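Local coordinates for protein 7,8-dihydro-6-hydroxymethylpterin pyrophosphokinase-dihydropteroate synthase (Plasmodium falciparum, PDB 6JWY) that probably catalyses two consecutive steps of folate biosynthesis, pyrophosphorylating a hydroxymethyl-dihydropterin with ATP and then joining the product to 4-aminobenzoate, at residues Met230-Leu235 with Glu304-Met309; Gln457-Glu462 with Ala475-Ser480; Thr542-Leu547 with His584-Lys589. The protein carries 1 engineered substitution. All blocks are in the same frame, centred on the assembly; numbering follows the deposited sequence.

Contact 1 of 3, residues Met230-Leu235 with Glu304-Met309; sequences MIYKIL and EIINNM
I306 lays its branched side chain over that of I231, the two running past each other in opposite directions so that their CG2 methyls meet at 3.7 Å. Around this pair the helices of 230-235 and 304-309 come within 10.3 Å of each other, axis to axis, with their directions 112° apart. The CG2 of I231 does double duty, since the terminal methyl CE of M309 also sits 3.7 Å from it. That methionine is bent at its last torsion (chi3 51°), and this bend is what brings CE against the isoleucine. Its sulfur is then left facing L235, with SD and L235 CD2 meeting tip to tip at 4.2 Å. L235 CD2 also lies beside I306, 4.1 Å from its CG1. At the outer side Y232 adds a ring: with CG anti to the backbone N (chi1 -178°), it brings its CD2 edge to I306 CD1, which lies close to the ring plane, 3.9 Å from Y232 CD2. What holds the two helices together here is therefore apolar contact between branched side chains, a methionine and one ring edge; I231, L235, I306 and M309 are all buried, whereas Y232 is exposed. Helix 177-190 packs on the same group, V182 touching both L235 and M309. It also carries K185, an ATP-binding residue whose side chain is about 4 Å from that of M309 at the nearest atoms. Helices 228-238 and 304-312 thus pack together beside helix 177-190 in the pyrophosphokinase part of the chain, joined in sequence through a largely unmodelled linker.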
loop_
_atom_site.group_PDB
_atom_site.type_symbol
_atom_site.label_atom_id
_atom_site.label_comp_id
_atom_site.label_asym_id
_atom_site.label_seq_id
_atom_site.Cartn_x
_atom_site.Cartn_y
_atom_site.Cartn_z
ATOM N N MET A 230 9.836 6.593 60.847
ATOM C CA MET A 230 8.863 5.647 60.317
ATOM C C MET A 230 9.259 5.230 58.898
ATOM O O MET A 230 9.226 4.048 58.562
ATOM C CB MET A 230 7.450 6.238 60.303
ATOM C CG MET A 230 6.375 5.190 60.119
ATOM S SD MET A 230 6.758 3.729 61.115
ATOM C CE MET A 230 5.897 2.469 60.177
ATOM N N ILE A 231 9.627 6.224 58.082
ATOM C CA ILE A 231 10.258 6.016 56.789
ATOM C C ILE A 231 11.461 5.081 56.937
ATOM O O ILE A 231 11.536 4.064 56.247
ATOM C CB ILE A 231 10.630 7.370 56.156
ATOM C CG1 ILE A 231 9.358 8.144 55.789
ATOM C CG2 ILE A 231 11.573 7.185 54.972
ATOM C CD1 ILE A 231 9.587 9.503 55.169
ATOM N N TYR A 232 12.392 5.418 57.839
ATOM C CA TYR A 232 13.550 4.564 58.047
ATOM C C TYR A 232 13.070 3.149 58.359
ATOM O O TYR A 232 13.588 2.176 57.818
ATOM C CB TYR A 232 14.460 5.103 59.155
ATOM C CG TYR A 232 15.713 4.293 59.388
ATOM C CD1 TYR A 232 15.701 3.162 60.198
ATOM C CD2 TYR A 232 16.921 4.665 58.817
ATOM C CE1 TYR A 232 16.848 2.414 60.421
ATOM C CE2 TYR A 232 18.075 3.927 59.029
ATOM C CZ TYR A 232 18.040 2.799 59.832
ATOM O OH TYR A 232 19.167 2.062 60.048
ATOM N N LYS A 233 12.062 3.054 59.227
ATOM C CA LYS A 233 11.593 1.767 59.704
ATOM C C LYS A 233 11.038 0.952 58.542
ATOM O O LYS A 233 11.300 -0.248 58.477
ATOM C CB LYS A 233 10.607 1.909 60.871
ATOM C CG LYS A 233 11.218 1.765 62.264
ATOM C CD LYS A 233 10.322 1.070 63.290
ATOM C CE LYS A 233 9.309 1.966 63.981
ATOM N NZ LYS A 233 9.935 2.981 64.865
ATOM N N ILE A 234 10.289 1.609 57.642
ATOM C CA ILE A 234 9.657 0.960 56.497
ATOM C C ILE A 234 10.737 0.520 55.508
ATOM O O ILE A 234 10.794 -0.644 55.121
ATOM C CB ILE A 234 8.575 1.855 55.840
ATOM C CG1 ILE A 234 7.395 2.123 56.781
ATOM C CG2 ILE A 234 8.091 1.270 54.522
ATOM C CD1 ILE A 234 6.560 3.328 56.386
ATOM N N LEU A 235 11.605 1.455 55.130
ATOM C CA LEU A 235 12.745 1.157 54.278
ATOM C C LEU A 235 13.532 -0.051 54.802
ATOM O O LEU A 235 13.889 -0.945 54.041
ATOM C CB LEU A 235 13.613 2.416 54.159
ATOM C CG LEU A 235 13.540 3.159 52.821
ATOM C CD1 LEU A 235 12.205 2.958 52.112
ATOM C CD2 LEU A 235 13.855 4.640 52.981
ATOM N N GLU A 304 20.124 12.024 54.159
ATOM C CA GLU A 304 19.520 13.286 53.751
ATOM C C GLU A 304 18.303 13.019 52.864
ATOM O O GLU A 304 17.402 13.851 52.772
ATOM C CB GLU A 304 20.558 14.166 53.042
ATOM C CG GLU A 304 21.232 13.510 51.839
ATOM C CD GLU A 304 22.130 12.310 52.116
ATOM O OE1 GLU A 304 22.754 12.268 53.202
ATOM O OE2 GLU A 304 22.195 11.409 51.246
ATOM N N ILE A 305 18.311 11.840 52.226
ATOM C CA ILE A 305 17.298 11.347 51.303
ATOM C C ILE A 305 15.965 11.187 52.031
ATOM O O ILE A 305 14.930 11.612 51.523
ATOM C CB ILE A 305 17.770 10.011 50.689
ATOM C CG1 ILE A 305 18.970 10.194 49.752
ATOM C CG2 ILE A 305 16.620 9.277 50.014
ATOM C CD1 ILE A 305 19.553 8.901 49.210
ATOM N N ILE A 306 16.013 10.561 53.215
ATOM C CA ILE A 306 14.846 10.307 54.046
ATOM C C ILE A 306 14.247 11.635 54.501
ATOM O O ILE A 306 13.073 11.688 54.855
ATOM C CB ILE A 306 15.207 9.384 55.230
ATOM C CG1 ILE A 306 15.468 7.949 54.759
ATOM C CG2 ILE A 306 14.148 9.442 56.323
ATOM C CD1 ILE A 306 16.033 7.033 55.818
ATOM N N ASN A 307 15.062 12.697 54.470
ATOM C CA ASN A 307 14.615 14.038 54.817
ATOM C C ASN A 307 13.731 14.593 53.700
ATOM O O ASN A 307 12.745 15.281 53.972
ATOM C CB ASN A 307 15.793 14.964 55.148
ATOM C CG ASN A 307 16.492 14.617 56.446
ATOM O OD1 ASN A 307 17.567 14.016 56.440
ATOM N ND2 ASN A 307 15.899 15.001 57.566
ATOM N N ASN A 308 14.102 14.288 52.448
ATOM C CA ASN A 308 13.394 14.768 51.271
ATOM C C ASN A 308 12.032 14.086 51.178
ATOM O O ASN A 308 11.048 14.705 50.774
ATOM C CB ASN A 308 14.171 14.523 49.973
ATOM C CG ASN A 308 15.549 15.152 49.938
ATOM O OD1 ASN A 308 16.470 14.594 49.343
ATOM N ND2 ASN A 308 15.703 16.315 50.555
ATOM N N MET A 309 11.996 12.809 51.571
ATOM C CA MET A 309 10.847 11.954 51.341
ATOM C C MET A 309 9.655 12.394 52.196
ATOM O O MET A 309 8.514 12.288 51.747
ATOM C CB MET A 309 11.205 10.493 51.634
ATOM C CG MET A 309 12.218 9.901 50.652
ATOM S SD MET A 309 12.756 8.214 51.099
ATOM C CE MET A 309 11.152 7.442 51.323
#

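Contact 2 of 3, residues Gln457-Glu462 with Ala475-Ser480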
loop_
_atom_site.group_PDB
_atom_site.type_symbol
_atom_site.label_atom_id
_atom_site.label_comp_id
_atom_site.label_asym_id
_atom_site.label_seq_id
_atom_site.Cartn_x
_atom_site.Cartn_y
_atom_site.Cartn_z
ATOM N N GLN A 457 33.557 -13.055 18.135
ATOM C CA GLN A 457 34.623 -12.519 18.963
ATOM C C GLN A 457 35.608 -11.766 18.080
ATOM O O GLN A 457 36.059 -10.677 18.434
ATOM C CB GLN A 457 35.272 -13.588 19.838
ATOM C CG GLN A 457 36.073 -12.963 20.975
ATOM C CD GLN A 457 35.383 -13.072 22.310
ATOM O OE1 GLN A 457 35.071 -14.171 22.765
ATOM N NE2 GLN A 457 35.170 -11.934 22.959
ATOM N N LEU A 458 35.898 -12.340 16.913
ATOM C CA LEU A 458 36.692 -11.636 15.926
ATOM C C LEU A 458 36.019 -10.300 15.606
ATOM O O LEU A 458 36.650 -9.242 15.727
ATOM C CB LEU A 458 36.823 -12.522 14.686
ATOM C CG LEU A 458 37.828 -12.050 13.634
ATOM C CD1 LEU A 458 39.048 -11.402 14.278
ATOM C CD2 LEU A 458 38.232 -13.204 12.723
ATOM N N PHE A 459 34.726 -10.360 15.235
ATOM C CA PHE A 459 34.006 -9.180 14.787
ATOM C C PHE A 459 34.087 -8.083 15.845
ATOM O O PHE A 459 34.303 -6.924 15.499
ATOM C CB PHE A 459 32.537 -9.453 14.445
ATOM C CG PHE A 459 31.765 -8.168 14.268
ATOM C CD1 PHE A 459 31.166 -7.547 15.352
ATOM C CD2 PHE A 459 31.737 -7.517 13.039
ATOM C CE1 PHE A 459 30.517 -6.329 15.200
ATOM C CE2 PHE A 459 31.075 -6.302 12.888
ATOM C CZ PHE A 459 30.462 -5.706 13.968
ATOM N N GLN A 460 33.899 -8.453 17.116
ATOM C CA GLN A 460 33.879 -7.478 18.196
ATOM C C GLN A 460 35.241 -6.782 18.303
ATOM O O GLN A 460 35.304 -5.563 18.485
ATOM C CB GLN A 460 33.459 -8.136 19.511
ATOM C CG GLN A 460 32.528 -7.281 20.367
ATOM C CD GLN A 460 31.102 -7.118 19.871
ATOM O OE1 GLN A 460 30.447 -6.119 20.176
ATOM N NE2 GLN A 460 30.584 -8.096 19.129
ATOM N N LYS A 461 36.322 -7.568 18.163
ATOM C CA LYS A 461 37.691 -7.064 18.143
ATOM C C LYS A 461 37.922 -6.156 16.930
ATOM O O LYS A 461 38.454 -5.056 17.069
ATOM C CB LYS A 461 38.701 -8.219 18.200
ATOM C CG LYS A 461 40.030 -8.012 17.476
ATOM C CD LYS A 461 40.931 -6.919 18.047
ATOM C CE LYS A 461 42.063 -6.518 17.118
ATOM N NZ LYS A 461 42.735 -5.269 17.559
ATOM N N GLU A 462 37.521 -6.626 15.744
ATOM C CA GLU A 462 37.747 -5.904 14.507
ATOM C C GLU A 462 36.905 -4.628 14.448
ATOM O O GLU A 462 37.196 -3.737 13.655
ATOM C CB GLU A 462 37.385 -6.803 13.330
ATOM C CG GLU A 462 38.136 -6.460 12.065
ATOM C CD GLU A 462 39.462 -7.186 11.994
ATOM O OE1 GLU A 462 39.466 -8.348 11.532
ATOM O OE2 GLU A 462 40.479 -6.599 12.428
ATOM N N ALA A 475 27.156 3.609 14.399
ATOM C CA ALA A 475 27.082 2.979 13.095
ATOM C C ALA A 475 27.267 1.473 13.256
ATOM O O ALA A 475 27.397 0.757 12.259
ATOM C CB ALA A 475 28.154 3.553 12.201
ATOM N N LYS A 476 27.310 1.015 14.520
ATOM C CA LYS A 476 27.508 -0.393 14.836
ATOM C C LYS A 476 26.190 -1.141 14.657
ATOM O O LYS A 476 25.147 -0.714 15.146
ATOM C CB LYS A 476 27.998 -0.565 16.274
ATOM C CG LYS A 476 28.603 -1.929 16.594
ATOM C CD LYS A 476 28.983 -2.025 18.057
ATOM C CE LYS A 476 29.612 -3.347 18.426
ATOM N NZ LYS A 476 30.161 -3.328 19.806
ATOM N N PRO A 477 26.179 -2.273 13.933
ATOM C CA PRO A 477 24.947 -3.032 13.774
ATOM C C PRO A 477 24.576 -3.656 15.111
ATOM O O PRO A 477 25.432 -3.899 15.972
ATOM C CB PRO A 477 25.296 -4.132 12.767
ATOM C CG PRO A 477 26.807 -4.266 12.894
ATOM C CD PRO A 477 27.324 -2.878 13.233
ATOM N N ILE A 478 23.263 -3.848 15.252
ATOM C CA ILE A 478 22.680 -4.718 16.248
ATOM C C ILE A 478 22.974 -6.141 15.792
ATOM O O ILE A 478 22.955 -6.415 14.589
ATOM C CB ILE A 478 21.182 -4.386 16.347
ATOM C CG1 ILE A 478 20.981 -2.951 16.855
ATOM C CG2 ILE A 478 20.449 -5.415 17.192
ATOM C CD1 ILE A 478 19.685 -2.323 16.401
ATOM N N ILE A 479 23.326 -7.001 16.759
ATOM C CA ILE A 479 23.722 -8.372 16.478
ATOM C C ILE A 479 22.675 -9.292 17.100
ATOM O O ILE A 479 22.379 -9.222 18.309
ATOM C CB ILE A 479 25.137 -8.691 17.031
ATOM C CG1 ILE A 479 26.209 -7.676 16.613
ATOM C CG2 ILE A 479 25.558 -10.110 16.705
ATOM C CD1 ILE A 479 26.706 -7.838 15.181
ATOM N N SER A 480 22.120 -10.149 16.242
ATOM C CA SER A 480 21.247 -11.189 16.727
ATOM C C SER A 480 21.893 -12.537 16.428
ATOM O O SER A 480 22.513 -12.717 15.377
ATOM C CB SER A 480 19.841 -11.021 16.183
ATOM O OG SER A 480 19.518 -11.934 15.137
#
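K476 reaches across to Q460 and donates an N-H from NZ to Q460 OE1, 2.8 Å away. The lysine approaches OE1 with a C=O...N angle of 145° and lies 32° out of the carbonyl plane. The two side chains cross at about a right angle. The lysine is fully stretched, with CG anti to the backbone N (chi1 -164°) and the later torsions also extended, and so spans the gap from the loop before the strand; the glutamine meets it with a chain bent at chi2. One helical position earlier, F459 points its ring at P477, just before strand 478-482, and at I479 on it. Its CZ touches P477 CG at 4.1 Å and its CE1 touches I479 CD1 at the same distance, while K476 CE comes to the ring edge, near its plane. Further out, helix 411-423 covers the same hydrophobic patch: F419 meets the F459 ring, M418 touches both F459 and I479, and I422 packs on P477. I479 is held by its backbone as well, pairing with D499 and I500 of the neighbouring strand region, and W463 lies against K476. The helix 448-464 thus packs onto the strand that follows it, part of a beta-alpha-beta unit in the pterin-binding TIM barrel. Chemically the contact is split: a buried phenylalanine, proline and isoleucine supply the apolar seal, while a charge-to-neutral hydrogen bond between K476 and Q460 links the partly exposed side of the contact, and the lysine probably keeps its positive charge.

Contact 3 of 3, residues Thr542-Leu547 with His584-Lys589; sequences TNYDNL and HDQSIK
Two successive beta-alpha steps of the pterin-binding barrel meet here: the loop that follows strand 525-529, residues 542-547, lies on the first turns of helix 584-592. Q586 carries the contact. Its amide nitrogen NE2 donates to the backbone oxygen O of T542 at 3.0 Å, almost straight (N-H...O 173°), though the donor stands above the carbonyl plane. The amide oxygen turns to the threonine hydroxyl, a weak bond of 3.4 Å from OG1 to OE1, and OE1 also accepts the backbone N of K583. Fixed at both ends, the amide stands nearly perpendicular to the Y544 ring, NE2 reaching that ring's edge at CD1, 3.5 Å away. Y544 OH in turn bonds to the backbone of A581. The aliphatic part of Q586 packs on L547: L547 CD2 lies 3.7 Å from Q586 CG, while K589 CB touches the same methyl. L547 CD1 sits over one face of the Y544 ring, toward its rim. With K583 just before the helix and Q586 at N3, the bond from K583 N to the Q586 side chain is one of the two bonds of a capping box, here at a helix start in the alpha/beta barrel.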
loop_
_atom_site.group_PDB
_atom_site.type_symbol
_atom_site.label_atom_id
_atom_site.label_comp_id
_atom_site.label_asym_id
_atom_site.label_seq_id
_atom_site.Cartn_x
_atom_site.Cartn_y
_atom_site.Cartn_z
ATOM N N THR A 542 1.279 -29.976 8.768
ATOM C CA THR A 542 0.911 -28.880 7.887
ATOM C C THR A 542 -0.586 -28.603 7.984
ATOM O O THR A 542 -1.176 -27.985 7.108
ATOM C CB THR A 542 1.448 -29.168 6.476
ATOM O OG1 THR A 542 2.117 -27.981 6.077
ATOM C CG2 THR A 542 0.409 -29.592 5.460
ATOM N N ASN A 543 -1.194 -29.030 9.084
ATOM C CA ASN A 543 -2.637 -28.992 9.155
ATOM C C ASN A 543 -3.051 -27.982 10.210
ATOM O O ASN A 543 -2.648 -28.083 11.363
ATOM C CB ASN A 543 -3.213 -30.369 9.485
ATOM C CG ASN A 543 -4.473 -30.643 8.696
ATOM O OD1 ASN A 543 -5.579 -30.407 9.190
ATOM N ND2 ASN A 543 -4.310 -31.092 7.457
ATOM N N TYR A 544 -3.872 -27.013 9.804
ATOM C CA TYR A 544 -4.307 -25.955 10.703
ATOM C C TYR A 544 -5.799 -25.752 10.523
ATOM O O TYR A 544 -6.299 -25.858 9.411
ATOM C CB TYR A 544 -3.632 -24.622 10.347
ATOM C CG TYR A 544 -2.127 -24.625 10.478
ATOM C CD1 TYR A 544 -1.318 -25.110 9.467
ATOM C CD2 TYR A 544 -1.516 -24.159 11.628
ATOM C CE1 TYR A 544 0.062 -25.100 9.602
ATOM C CE2 TYR A 544 -0.141 -24.131 11.764
ATOM C CZ TYR A 544 0.656 -24.612 10.750
ATOM O OH TYR A 544 2.016 -24.615 10.892
ATOM N N ASP A 545 -6.480 -25.421 11.618
ATOM C CA ASP A 545 -7.892 -25.107 11.574
ATOM C C ASP A 545 -8.117 -23.685 11.073
ATOM O O ASP A 545 -9.089 -23.437 10.372
ATOM C CB ASP A 545 -8.531 -25.284 12.950
ATOM C CG ASP A 545 -8.542 -26.734 13.403
ATOM O OD1 ASP A 545 -8.182 -27.629 12.576
ATOM O OD2 ASP A 545 -8.881 -26.969 14.588
ATOM N N ASN A 546 -7.270 -22.747 11.516
ATOM C CA ASN A 546 -7.362 -21.344 11.154
ATOM C C ASN A 546 -5.934 -20.805 11.141
ATOM O O ASN A 546 -5.522 -20.078 12.051
ATOM C CB ASN A 546 -8.328 -20.607 12.085
ATOM C CG ASN A 546 -8.631 -19.166 11.706
ATOM O OD1 ASN A 546 -8.087 -18.626 10.736
ATOM N ND2 ASN A 546 -9.481 -18.514 12.491
ATOM N N LEU A 547 -5.187 -21.217 10.109
ATOM C CA LEU A 547 -3.776 -20.936 9.910
ATOM C C LEU A 547 -3.399 -19.589 10.514
ATOM O O LEU A 547 -2.522 -19.520 11.377
ATOM C CB LEU A 547 -3.475 -20.947 8.408
ATOM C CG LEU A 547 -2.060 -20.538 7.986
ATOM C CD1 LEU A 547 -1.040 -21.619 8.319
ATOM C CD2 LEU A 547 -1.995 -20.250 6.496
ATOM N N HIS A 584 3.699 -23.990 0.806
ATOM C CA HIS A 584 3.860 -22.762 0.041
ATOM C C HIS A 584 2.610 -21.877 0.061
ATOM O O HIS A 584 2.704 -20.679 0.336
ATOM C CB HIS A 584 4.313 -23.090 -1.382
ATOM C CG HIS A 584 5.567 -23.897 -1.394
ATOM N ND1 HIS A 584 6.404 -23.967 -0.295
ATOM C CD2 HIS A 584 6.146 -24.645 -2.352
ATOM C CE1 HIS A 584 7.434 -24.736 -0.572
ATOM N NE2 HIS A 584 7.310 -25.147 -1.834
ATOM N N ASP A 585 1.441 -22.463 -0.225
ATOM C CA ASP A 585 0.199 -21.707 -0.296
ATOM C C ASP A 585 -0.038 -21.047 1.054
ATOM O O ASP A 585 -0.555 -19.934 1.113
ATOM C CB ASP A 585 -1.005 -22.608 -0.577
ATOM C CG ASP A 585 -1.414 -22.730 -2.036
ATOM O OD1 ASP A 585 -0.638 -22.277 -2.922
ATOM O OD2 ASP A 585 -2.520 -23.285 -2.287
ATOM N N GLN A 586 0.332 -21.765 2.127
ATOM C CA GLN A 586 0.122 -21.315 3.490
ATOM C C GLN A 586 1.071 -20.166 3.803
ATOM O O GLN A 586 0.674 -19.216 4.478
ATOM C CB GLN A 586 0.340 -22.476 4.457
ATOM C CG GLN A 586 -0.922 -23.294 4.675
ATOM C CD GLN A 586 -0.613 -24.643 5.274
ATOM O OE1 GLN A 586 0.505 -25.154 5.156
ATOM N NE2 GLN A 586 -1.606 -25.200 5.955
ATOM N N SER A 587 2.324 -20.277 3.334
ATOM C CA SER A 587 3.256 -19.179 3.453
ATOM C C SER A 587 2.692 -17.939 2.743
ATOM O O SER A 587 2.714 -16.837 3.298
ATOM C CB SER A 587 4.590 -19.563 2.922
ATOM O OG SER A 587 5.216 -20.525 3.746
ATOM N N ILE A 588 2.144 -18.106 1.532
ATOM C CA ILE A 588 1.636 -16.927 0.845
ATOM C C ILE A 588 0.477 -16.347 1.652
ATOM O O ILE A 588 0.369 -15.133 1.830
ATOM C CB ILE A 588 1.299 -17.174 -0.648
ATOM C CG1 ILE A 588 2.359 -16.554 -1.555
ATOM C CG2 ILE A 588 -0.054 -16.570 -1.010
ATOM C CD1 ILE A 588 3.741 -17.126 -1.368
ATOM N N LYS A 589 -0.361 -17.244 2.163
ATOM C CA LYS A 589 -1.581 -16.874 2.860
ATOM C C LYS A 589 -1.234 -16.088 4.116
ATOM O O LYS A 589 -2.010 -15.237 4.530
ATOM C CB LYS A 589 -2.347 -18.127 3.289
ATOM C CG LYS A 589 -3.854 -18.029 3.153
ATOM C CD LYS A 589 -4.543 -17.519 4.364
ATOM C CE LYS A 589 -6.036 -17.776 4.304
ATOM N NZ LYS A 589 -6.338 -19.174 4.719
#

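Overall arrangement
Along the chain the three contacts follow in series, each closing before the next opens. Contact 1 belongs to the pyrophosphokinase part, where the six-stranded antiparallel sheet lies, while contacts 2 and 3 both fall within the pterin-binding barrel built on the parallel sheet. Contacts 2 and 3 have centres about 37 Å apart and nearest atoms about 20 Å apart, on different sectors of the barrel. Contact 1 lies about 45 Å from contact 2 and about 60 Å from contact 3, centre to centre, on the opposite side of the chain's centre from the latter. The separation is consistent with a bifunctional enzyme whose two activities reside in separate parts of the chain.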